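Local atomic coordinates of envelope glycoprotein (PDB entry 5ZKX), a protein that probably drives fusion of the viral and host membranes as a trimeric class III (gp64-like) fusion glycoprotein, captured here in its postfusion form. Residues V32-V37 and A256-E261; D240-F245 and V410-E415. One frame throughout, in Å; residues are numbered along the deposited sequence.

In the fold
Contacts 1 and 2 both reach one mixed beta sheet, with their centres about 15 Å apart. Contact 1 joins two of its inner strands, 26-36 and 256-260; contact 2 joins 241-245, the outermost strand at one side within this chain, to the extended loop 410-415. The two meet through Y258: its CD1 lies 3.6 Å from CZ of F243 in a ring stack, and its OH lies 3.3 Å from ND2 of N241, a weak hydrogen bond. F245 continues the seam, its CE1 3.6 Å from O of Y258. Contact 1 touches no other subunit, whereas contact 2 borders both partners of the trimer. Along the chain the segments of the two contacts alternate.

Contact 1: V32-V37 and A256-E261; sequences VTKTTV and ACYKNE
K34 and Y258 run alongside each other in the same direction on one face of a regular antiparallel ladder, inside the mixed sheet of this gp64-type fusion glycoprotein. Strand segments 32-36 and 256-260 meet at 160°, their axes 4.5 Å apart. The lysine carries CG anti to its backbone N (chi1 -178°) and stays extended beyond it, which takes the aliphatic chain along the tyrosine: K34 CG is 3.6 Å from Y258 CE2, and K34 CE is 3.8 Å from Y258 OH. V32 meets the same ring at its edge, CG2 4.2 Å from CD2 of Y258. The polar ends of K34 and Y258, NZ and OH, both reach OD2 of D238, by a salt bridge and a hydrogen bond.

On the other face, T33 OG1 donates to OE1 of E261 at 2.6 Å, and OE1 receives it on its anti lone pair; the glutamate is poorly ordered. The backbone evidence is firmer: T33 pairs with K259 and T35 with C257, each through two hydrogen bonds. T33 N to K259 O is 2.8 Å.

C257 is disulfide-bonded to C252. Strand 26-36 is flanked by 200-210 and strand 256-260 by 250-252, while strand 241-245 covers the face that carries V32 and Y258.

Contact 2: D240-F245 and V410-E415; sequences DNFFEF and VAAKVE
D240-F245 meets V410-E415 in a strand-to-loop contact at the margin of the mixed beta sheet of this gp64-family, class III fusion glycoprotein. Strand 241-245, whose backbone bonding is weak, is outermost on its side within the chain, and 410-415, without regular secondary structure, runs past its beginning in the loop leading to helix 422-437. One backbone hydrogen bond joins them: K413 N donates to D240 O at 3.1 Å, in the carbonyl plane and on a lone pair, although the N-H...O angle of 136° shows it to be bent.

F242 carries the apolar part. Its ring and V410 approach from opposite directions, with V410 CG1 3.3 Å from CZ of F242, a tight approach. A412 adds a looser touch, its CB 4.2 Å from CE1 of F242, and the carbonyl oxygen of A411 lies in the plane of the ring at its edge, 3.9 Å from F242 CE1.

Other subunits of the trimer close round this region. N289 of the second subunit hydrogen-bonds the backbone of both D240 and F242 through its side-chain amide, and I291 of the third subunit packs on A411 and A412.

K413 supplies the polar part. Its CG stands anti to the backbone N, and a bend at chi3 (-54°) brings K413 CE within 3.3 Å of D240 OD1 and 3.2 Å of N241 OD1. NZ is less surely placed, because it comes too close to an atom elsewhere in the model. Its salt bridge to D255, its 3.0 Å hydrogen bond to OD1 of N241 and its long ion pair with D240 are therefore all tentative. Nearer the backbone of the same lysine, K413 CB lies 3.4 Å from OD2 of D240.

Contact 1: V32-V37 and A256-E261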
ATOM      1  N   VAL A  32      20.425 -21.752  -4.967  1.00 32.34           N
ATOM      2  CA  VAL A  32      19.914 -21.140  -6.185  1.00 27.66           C
ATOM      3  C   VAL A  32      21.016 -20.324  -6.847  1.00 27.62           C
ATOM      4  O   VAL A  32      21.973 -19.882  -6.204  1.00 26.74           O
ATOM      5  CB  VAL A  32      18.685 -20.238  -5.918  1.00 24.49           C
ATOM      6  CG1 VAL A  32      17.544 -21.033  -5.309  1.00 19.84           C
ATOM      7  CG2 VAL A  32      19.066 -19.070  -5.014  1.00 21.61           C
ATOM      8  N   THR A  33      20.869 -20.132  -8.153  1.00 25.64           N
ATOM      9  CA  THR A  33      21.604 -19.100  -8.869  1.00 27.77           C
ATOM     10  C   THR A  33      20.720 -17.859  -8.932  1.00 25.31           C
ATOM     11  O   THR A  33      19.573 -17.931  -9.388  1.00 25.27           O
ATOM     12  CB  THR A  33      21.996 -19.570 -10.269  1.00 32.36           C
ATOM     13  OG1 THR A  33      23.134 -20.437 -10.177  1.00 36.46           O
ATOM     14  CG2 THR A  33      22.350 -18.384 -11.150  1.00 26.64           C
ATOM     15  N   LYS A  34      21.239 -16.735  -8.455  1.00 23.27           N
ATOM     16  CA  LYS A  34      20.470 -15.504  -8.334  1.00 26.02           C
ATOM     17  C   LYS A  34      20.994 -14.494  -9.346  1.00 26.77           C
ATOM     18  O   LYS A  34      22.170 -14.117  -9.298  1.00 27.23           O
ATOM     19  CB  LYS A  34      20.554 -14.950  -6.912  1.00 26.59           C
ATOM     20  CG  LYS A  34      19.751 -13.686  -6.679  1.00 20.94           C
ATOM     21  CD  LYS A  34      20.118 -13.061  -5.349  1.00 24.41           C
ATOM     22  CE  LYS A  34      19.524 -11.675  -5.198  1.00 20.56           C
ATOM     23  NZ  LYS A  34      19.833 -11.091  -3.862  1.00 19.06           N
ATOM     24  N   THR A  35      20.124 -14.066 -10.257  1.00 28.83           N
ATOM     25  CA  THR A  35      20.485 -13.141 -11.325  1.00 28.91           C
ATOM     26  C   THR A  35      19.969 -11.746 -10.997  1.00 26.92           C
ATOM     27  O   THR A  35      18.782 -11.573 -10.707  1.00 25.70           O
ATOM     28  CB  THR A  35      19.906 -13.609 -12.660  1.00 25.17           C
ATOM     29  OG1 THR A  35      20.168 -15.007 -12.831  1.00 19.93           O
ATOM     30  CG2 THR A  35      20.522 -12.832 -13.814  1.00 29.36           C
ATOM     31  N   THR A  36      20.860 -10.755 -11.046  1.00 20.42           N
ATOM     32  CA  THR A  36      20.497  -9.367 -10.797  1.00 20.60           C
ATOM     33  C   THR A  36      21.044  -8.481 -11.911  1.00 24.60           C
ATOM     34  O   THR A  36      21.930  -8.874 -12.673  1.00 30.41           O
ATOM     35  CB  THR A  36      21.015  -8.872  -9.434  1.00 21.79           C
ATOM     36  OG1 THR A  36      22.432  -9.065  -9.350  1.00 28.71           O
ATOM     37  CG2 THR A  36      20.338  -9.626  -8.301  1.00 22.55           C
ATOM     38  N   VAL A  37      20.481  -7.279 -12.010  1.00 32.02           N
ATOM     39  CA  VAL A  37      20.901  -6.292 -13.000  1.00 28.83           C
ATOM     40  C   VAL A  37      21.164  -4.962 -12.307  1.00 32.71           C
ATOM     41  O   VAL A  37      20.959  -3.892 -12.891  1.00 31.44           O
ATOM     42  CB  VAL A  37      19.852  -6.144 -14.114  1.00 25.91           C
ATOM     43  CG1 VAL A  37      19.977  -7.289 -15.094  1.00 33.29           C
ATOM     44  CG2 VAL A  37      18.450  -6.108 -13.526  1.00 23.92           C
ATOM     45  N   ALA A 256      15.300  -9.376  -9.438  1.00 26.66           N
ATOM     46  CA  ALA A 256      16.159 -10.551  -9.394  1.00 24.53           C
ATOM     47  C   ALA A 256      15.391 -11.784  -9.850  1.00 22.20           C
ATOM     48  O   ALA A 256      14.166 -11.854  -9.728  1.00 21.60           O
ATOM     49  CB  ALA A 256      16.726 -10.776  -7.987  1.00 22.51           C
ATOM     50  N   CYS A 257      16.137 -12.752 -10.377  1.00 20.95           N
ATOM     51  CA  CYS A 257      15.616 -14.060 -10.746  1.00 20.93           C
ATOM     52  C   CYS A 257      16.310 -15.128  -9.915  1.00 22.39           C
ATOM     53  O   CYS A 257      17.511 -15.031  -9.639  1.00 18.06           O
ATOM     54  CB  CYS A 257      15.817 -14.342 -12.237  1.00 18.91           C
ATOM     55  SG  CYS A 257      14.938 -13.206 -13.319  1.00 29.26           S
ATOM     56  N   TYR A 258      15.546 -16.141  -9.509  1.00 22.90           N
ATOM     57  CA  TYR A 258      16.044 -17.229  -8.676  1.00 23.86           C
ATOM     58  C   TYR A 258      15.834 -18.543  -9.410  1.00 23.30           C
ATOM     59  O   TYR A 258      14.691 -18.954  -9.637  1.00 24.94           O
ATOM     60  CB  TYR A 258      15.333 -17.258  -7.323  1.00 22.66           C
ATOM     61  CG  TYR A 258      15.492 -15.991  -6.518  1.00 18.85           C
ATOM     62  CD1 TYR A 258      14.536 -14.985  -6.572  1.00 19.49           C
ATOM     63  CD2 TYR A 258      16.595 -15.803  -5.701  1.00 17.94           C
ATOM     64  CE1 TYR A 258      14.678 -13.825  -5.838  1.00 15.31           C
ATOM     65  CE2 TYR A 258      16.745 -14.649  -4.962  1.00 19.38           C
ATOM     66  CZ  TYR A 258      15.785 -13.663  -5.033  1.00 16.58           C
ATOM     67  OH  TYR A 258      15.931 -12.511  -4.297  1.00 18.71           O
ATOM     68  N   LYS A 259      16.928 -19.202  -9.774  1.00 20.84           N
ATOM     69  CA  LYS A 259      16.865 -20.491 -10.444  1.00 22.74           C
ATOM     70  C   LYS A 259      17.482 -21.554  -9.552  1.00 25.62           C
ATOM     71  O   LYS A 259      18.621 -21.411  -9.095  1.00 23.45           O
ATOM     72  CB  LYS A 259      17.578 -20.468 -11.796  1.00 23.07           C
ATOM     73  CG  LYS A 259      17.218 -21.659 -12.672  1.00 19.28           C
ATOM     74  CD  LYS A 259      17.933 -21.608 -14.002  1.00 18.36           C
ATOM     75  CE  LYS A 259      17.196 -22.423 -15.044  1.00 21.18           C
ATOM     76  NZ  LYS A 259      18.077 -22.791 -16.184  1.00 27.10           N
ATOM     77  N   ASN A 260      16.725 -22.611  -9.309  1.00 30.93           N
ATOM     78  CA  ASN A 260      17.225 -23.736  -8.542  1.00 31.95           C
ATOM     79  C   ASN A 260      18.196 -24.538  -9.393  1.00 36.63           C
ATOM     80  O   ASN A 260      17.817 -25.061 -10.446  1.00 40.92           O
ATOM     81  CB  ASN A 260      16.057 -24.609  -8.089  1.00 34.68           C
ATOM     82  CG  ASN A 260      16.455 -25.631  -7.052  1.00 32.26           C
ATOM     83  OD1 ASN A 260      17.469 -25.484  -6.375  1.00 41.06           O
ATOM     84  ND2 ASN A 260      15.657 -26.682  -6.924  1.00 41.77           N
ATOM     85  N   GLU A 261      19.453 -24.620  -8.961  1.00 62.47           N
ATOM     86  CA  GLU A 261      20.311 -25.674  -9.474  1.00 67.32           C
ATOM     87  C   GLU A 261      19.628 -27.010  -9.210  1.00 66.34           C
ATOM     88  O   GLU A 261      18.761 -27.113  -8.338  1.00 73.28           O
ATOM     89  CB  GLU A 261      21.691 -25.605  -8.825  1.00 65.29           C
ATOM     90  CG  GLU A 261      22.580 -24.525  -9.426  1.00 65.20           C
ATOM     91  CD  GLU A 261      23.294 -23.699  -8.378  1.00 72.26           C
ATOM     92  OE1 GLU A 261      23.558 -22.505  -8.639  1.00 77.37           O
ATOM     93  OE2 GLU A 261      23.590 -24.241  -7.295  1.00 70.23           O
TER

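Contact 2: D240-F245 and V410-E415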
ATOM      1  N   ASP A 240      15.305  -8.595   1.817  1.00 21.16           N
ATOM      2  CA  ASP A 240      14.001  -7.969   1.965  1.00 19.30           C
ATOM      3  C   ASP A 240      13.013  -8.429   0.901  1.00 17.25           C
ATOM      4  O   ASP A 240      11.945  -7.828   0.760  1.00 17.04           O
ATOM      5  CB  ASP A 240      14.142  -6.447   1.937  1.00 22.37           C
ATOM      6  CG  ASP A 240      14.941  -5.954   0.745  1.00 23.90           C
ATOM      7  OD1 ASP A 240      15.382  -6.791  -0.070  1.00 26.24           O
ATOM      8  OD2 ASP A 240      15.128  -4.724   0.623  1.00 25.30           O
ATOM      9  N   ASN A 241      13.351  -9.477   0.151  1.00 28.95           N
ATOM     10  CA  ASN A 241      12.475 -10.067  -0.852  1.00 25.38           C
ATOM     11  C   ASN A 241      11.784 -11.294  -0.274  1.00 26.05           C
ATOM     12  O   ASN A 241      12.435 -12.148   0.336  1.00 30.35           O
ATOM     13  CB  ASN A 241      13.260 -10.470  -2.101  1.00 29.59           C
ATOM     14  CG  ASN A 241      13.670  -9.284  -2.946  1.00 29.86           C
ATOM     15  OD1 ASN A 241      13.199  -8.169  -2.741  1.00 30.31           O
ATOM     16  ND2 ASN A 241      14.550  -9.526  -3.913  1.00 27.88           N
ATOM     17  N   PHE A 242      10.474 -11.390  -0.486  1.00 18.72           N
ATOM     18  CA  PHE A 242       9.685 -12.516  -0.006  1.00 17.74           C
ATOM     19  C   PHE A 242       8.788 -12.990  -1.134  1.00 19.28           C
ATOM     20  O   PHE A 242       8.081 -12.184  -1.746  1.00 21.89           O
ATOM     21  CB  PHE A 242       8.853 -12.127   1.216  1.00 20.77           C
ATOM     22  CG  PHE A 242       9.672 -11.600   2.354  1.00 21.63           C
ATOM     23  CD1 PHE A 242      10.084 -10.277   2.374  1.00 19.54           C
ATOM     24  CD2 PHE A 242      10.040 -12.428   3.398  1.00 20.07           C
ATOM     25  CE1 PHE A 242      10.840  -9.791   3.411  1.00 20.05           C
ATOM     26  CE2 PHE A 242      10.790 -11.942   4.440  1.00 21.22           C
ATOM     27  CZ  PHE A 242      11.198 -10.622   4.443  1.00 20.91           C
ATOM     28  N   PHE A 243       8.812 -14.294  -1.402  1.00 16.52           N
ATOM     29  CA  PHE A 243       8.184 -14.808  -2.609  1.00 15.33           C
ATOM     30  C   PHE A 243       7.915 -16.294  -2.456  1.00 16.70           C
ATOM     31  O   PHE A 243       8.611 -16.996  -1.719  1.00 15.76           O
ATOM     32  CB  PHE A 243       9.064 -14.561  -3.840  1.00 12.42           C
ATOM     33  CG  PHE A 243      10.472 -15.073  -3.692  1.00 13.82           C
ATOM     34  CD1 PHE A 243      11.439 -14.315  -3.049  1.00 15.17           C
ATOM     35  CD2 PHE A 243      10.831 -16.308  -4.198  1.00 16.91           C
ATOM     36  CE1 PHE A 243      12.728 -14.786  -2.907  1.00 12.09           C
ATOM     37  CE2 PHE A 243      12.122 -16.781  -4.063  1.00 15.52           C
ATOM     38  CZ  PHE A 243      13.068 -16.018  -3.416  1.00 14.05           C
ATOM     39  N   GLU A 244       6.900 -16.757  -3.176  1.00 25.05           N
ATOM     40  CA  GLU A 244       6.566 -18.171  -3.259  1.00 28.74           C
ATOM     41  C   GLU A 244       7.421 -18.817  -4.346  1.00 27.40           C
ATOM     42  O   GLU A 244       7.310 -18.456  -5.522  1.00 26.28           O
ATOM     43  CB  GLU A 244       5.079 -18.333  -3.564  1.00 26.78           C
ATOM     44  CG  GLU A 244       4.471 -19.651  -3.168  1.00 27.27           C
ATOM     45  CD  GLU A 244       2.969 -19.655  -3.365  1.00 35.30           C
ATOM     46  OE1 GLU A 244       2.289 -18.782  -2.786  1.00 33.62           O
ATOM     47  OE2 GLU A 244       2.470 -20.520  -4.115  1.00 42.78           O
ATOM     48  N   PHE A 245       8.277 -19.753  -3.956  1.00 27.18           N
ATOM     49  CA  PHE A 245       9.142 -20.412  -4.929  1.00 31.01           C
ATOM     50  C   PHE A 245       8.346 -21.451  -5.714  1.00 33.97           C
ATOM     51  O   PHE A 245       7.705 -22.317  -5.111  1.00 34.72           O
ATOM     52  CB  PHE A 245      10.333 -21.066  -4.241  1.00 32.57           C
ATOM     53  CG  PHE A 245      11.525 -21.241  -5.134  1.00 29.89           C
ATOM     54  CD1 PHE A 245      12.029 -20.174  -5.854  1.00 31.21           C
ATOM     55  CD2 PHE A 245      12.142 -22.472  -5.255  1.00 35.57           C
ATOM     56  CE1 PHE A 245      13.122 -20.331  -6.678  1.00 28.59           C
ATOM     57  CE2 PHE A 245      13.239 -22.635  -6.079  1.00 33.93           C
ATOM     58  CZ  PHE A 245      13.729 -21.562  -6.791  1.00 31.88           C
ATOM     59  N   VAL A 410      11.720  -9.376  10.261  1.00 42.70           N
ATOM     60  CA  VAL A 410      11.422  -9.393   8.833  1.00 39.89           C
ATOM     61  C   VAL A 410      10.927  -8.012   8.421  1.00 38.54           C
ATOM     62  O   VAL A 410      10.065  -7.428   9.086  1.00 38.76           O
ATOM     63  CB  VAL A 410      10.384 -10.486   8.502  1.00 40.41           C
ATOM     64  CG1 VAL A 410       9.582 -10.120   7.278  1.00 40.03           C
ATOM     65  CG2 VAL A 410      11.070 -11.833   8.305  1.00 41.53           C
ATOM     66  N   ALA A 411      11.477  -7.486   7.326  1.00 24.02           N
ATOM     67  CA  ALA A 411      11.092  -6.174   6.809  1.00 23.07           C
ATOM     68  C   ALA A 411      11.056  -6.243   5.290  1.00 19.71           C
ATOM     69  O   ALA A 411      12.102  -6.356   4.645  1.00 19.90           O
ATOM     70  CB  ALA A 411      12.054  -5.085   7.282  1.00 14.13           C
ATOM     71  N   ALA A 412       9.858  -6.158   4.721  1.00 16.18           N
ATOM     72  CA  ALA A 412       9.691  -6.258   3.280  1.00 21.17           C
ATOM     73  C   ALA A 412      10.133  -4.976   2.582  1.00 21.52           C
ATOM     74  O   ALA A 412      10.104  -3.886   3.156  1.00 18.90           O
ATOM     75  CB  ALA A 412       8.234  -6.562   2.931  1.00 20.33           C
ATOM     76  N   LYS A 413      10.534  -5.122   1.321  1.00 26.15           N
ATOM     77  CA  LYS A 413      11.008  -3.995   0.527  1.00 21.52           C
ATOM     78  C   LYS A 413       9.835  -3.228  -0.076  1.00 18.56           C
ATOM     79  O   LYS A 413       8.939  -3.823  -0.683  1.00 19.90           O
ATOM     80  CB  LYS A 413      11.938  -4.491  -0.577  1.00 22.73           C
ATOM     81  CG  LYS A 413      12.497  -3.396  -1.460  1.00 24.63           C
ATOM     82  CD  LYS A 413      12.993  -3.970  -2.769  1.00 29.41           C
ATOM     83  CE  LYS A 413      13.979  -5.094  -2.525  1.00 27.81           C
ATOM     84  NZ  LYS A 413      14.460  -5.687  -3.800  1.00 26.62           N
ATOM     85  N   VAL A 414       9.849  -1.905   0.082  1.00 13.95           N
ATOM     86  CA  VAL A 414       8.812  -1.020  -0.445  1.00 14.75           C
ATOM     87  C   VAL A 414       9.481  -0.008  -1.363  1.00 12.33           C
ATOM     88  O   VAL A 414      10.323   0.778  -0.913  1.00 16.49           O
ATOM     89  CB  VAL A 414       8.038  -0.306   0.677  1.00 13.56           C
ATOM     90  CG1 VAL A 414       7.024   0.654   0.091  1.00  9.00           C
ATOM     91  CG2 VAL A 414       7.347  -1.313   1.583  1.00 14.21           C
ATOM     92  N   GLU A 415       9.092  -0.006  -2.639  1.00 21.75           N
ATOM     93  CA  GLU A 415       9.741   0.836  -3.635  1.00 26.28           C
ATOM     94  C   GLU A 415       8.814   1.806  -4.356  1.00 26.31           C
ATOM     95  O   GLU A 415       9.311   2.772  -4.942  1.00 32.90           O
ATOM     96  CB  GLU A 415      10.450  -0.029  -4.692  1.00 25.08           C
ATOM     97  CG  GLU A 415      11.801  -0.566  -4.254  1.00 26.13           C
ATOM     98  CD  GLU A 415      12.614  -1.124  -5.411  1.00 38.67           C
ATOM     99  OE1 GLU A 415      12.028  -1.408  -6.479  1.00 38.72           O
ATOM    100  OE2 GLU A 415      13.844  -1.272  -5.256  1.00 37.22           O
TER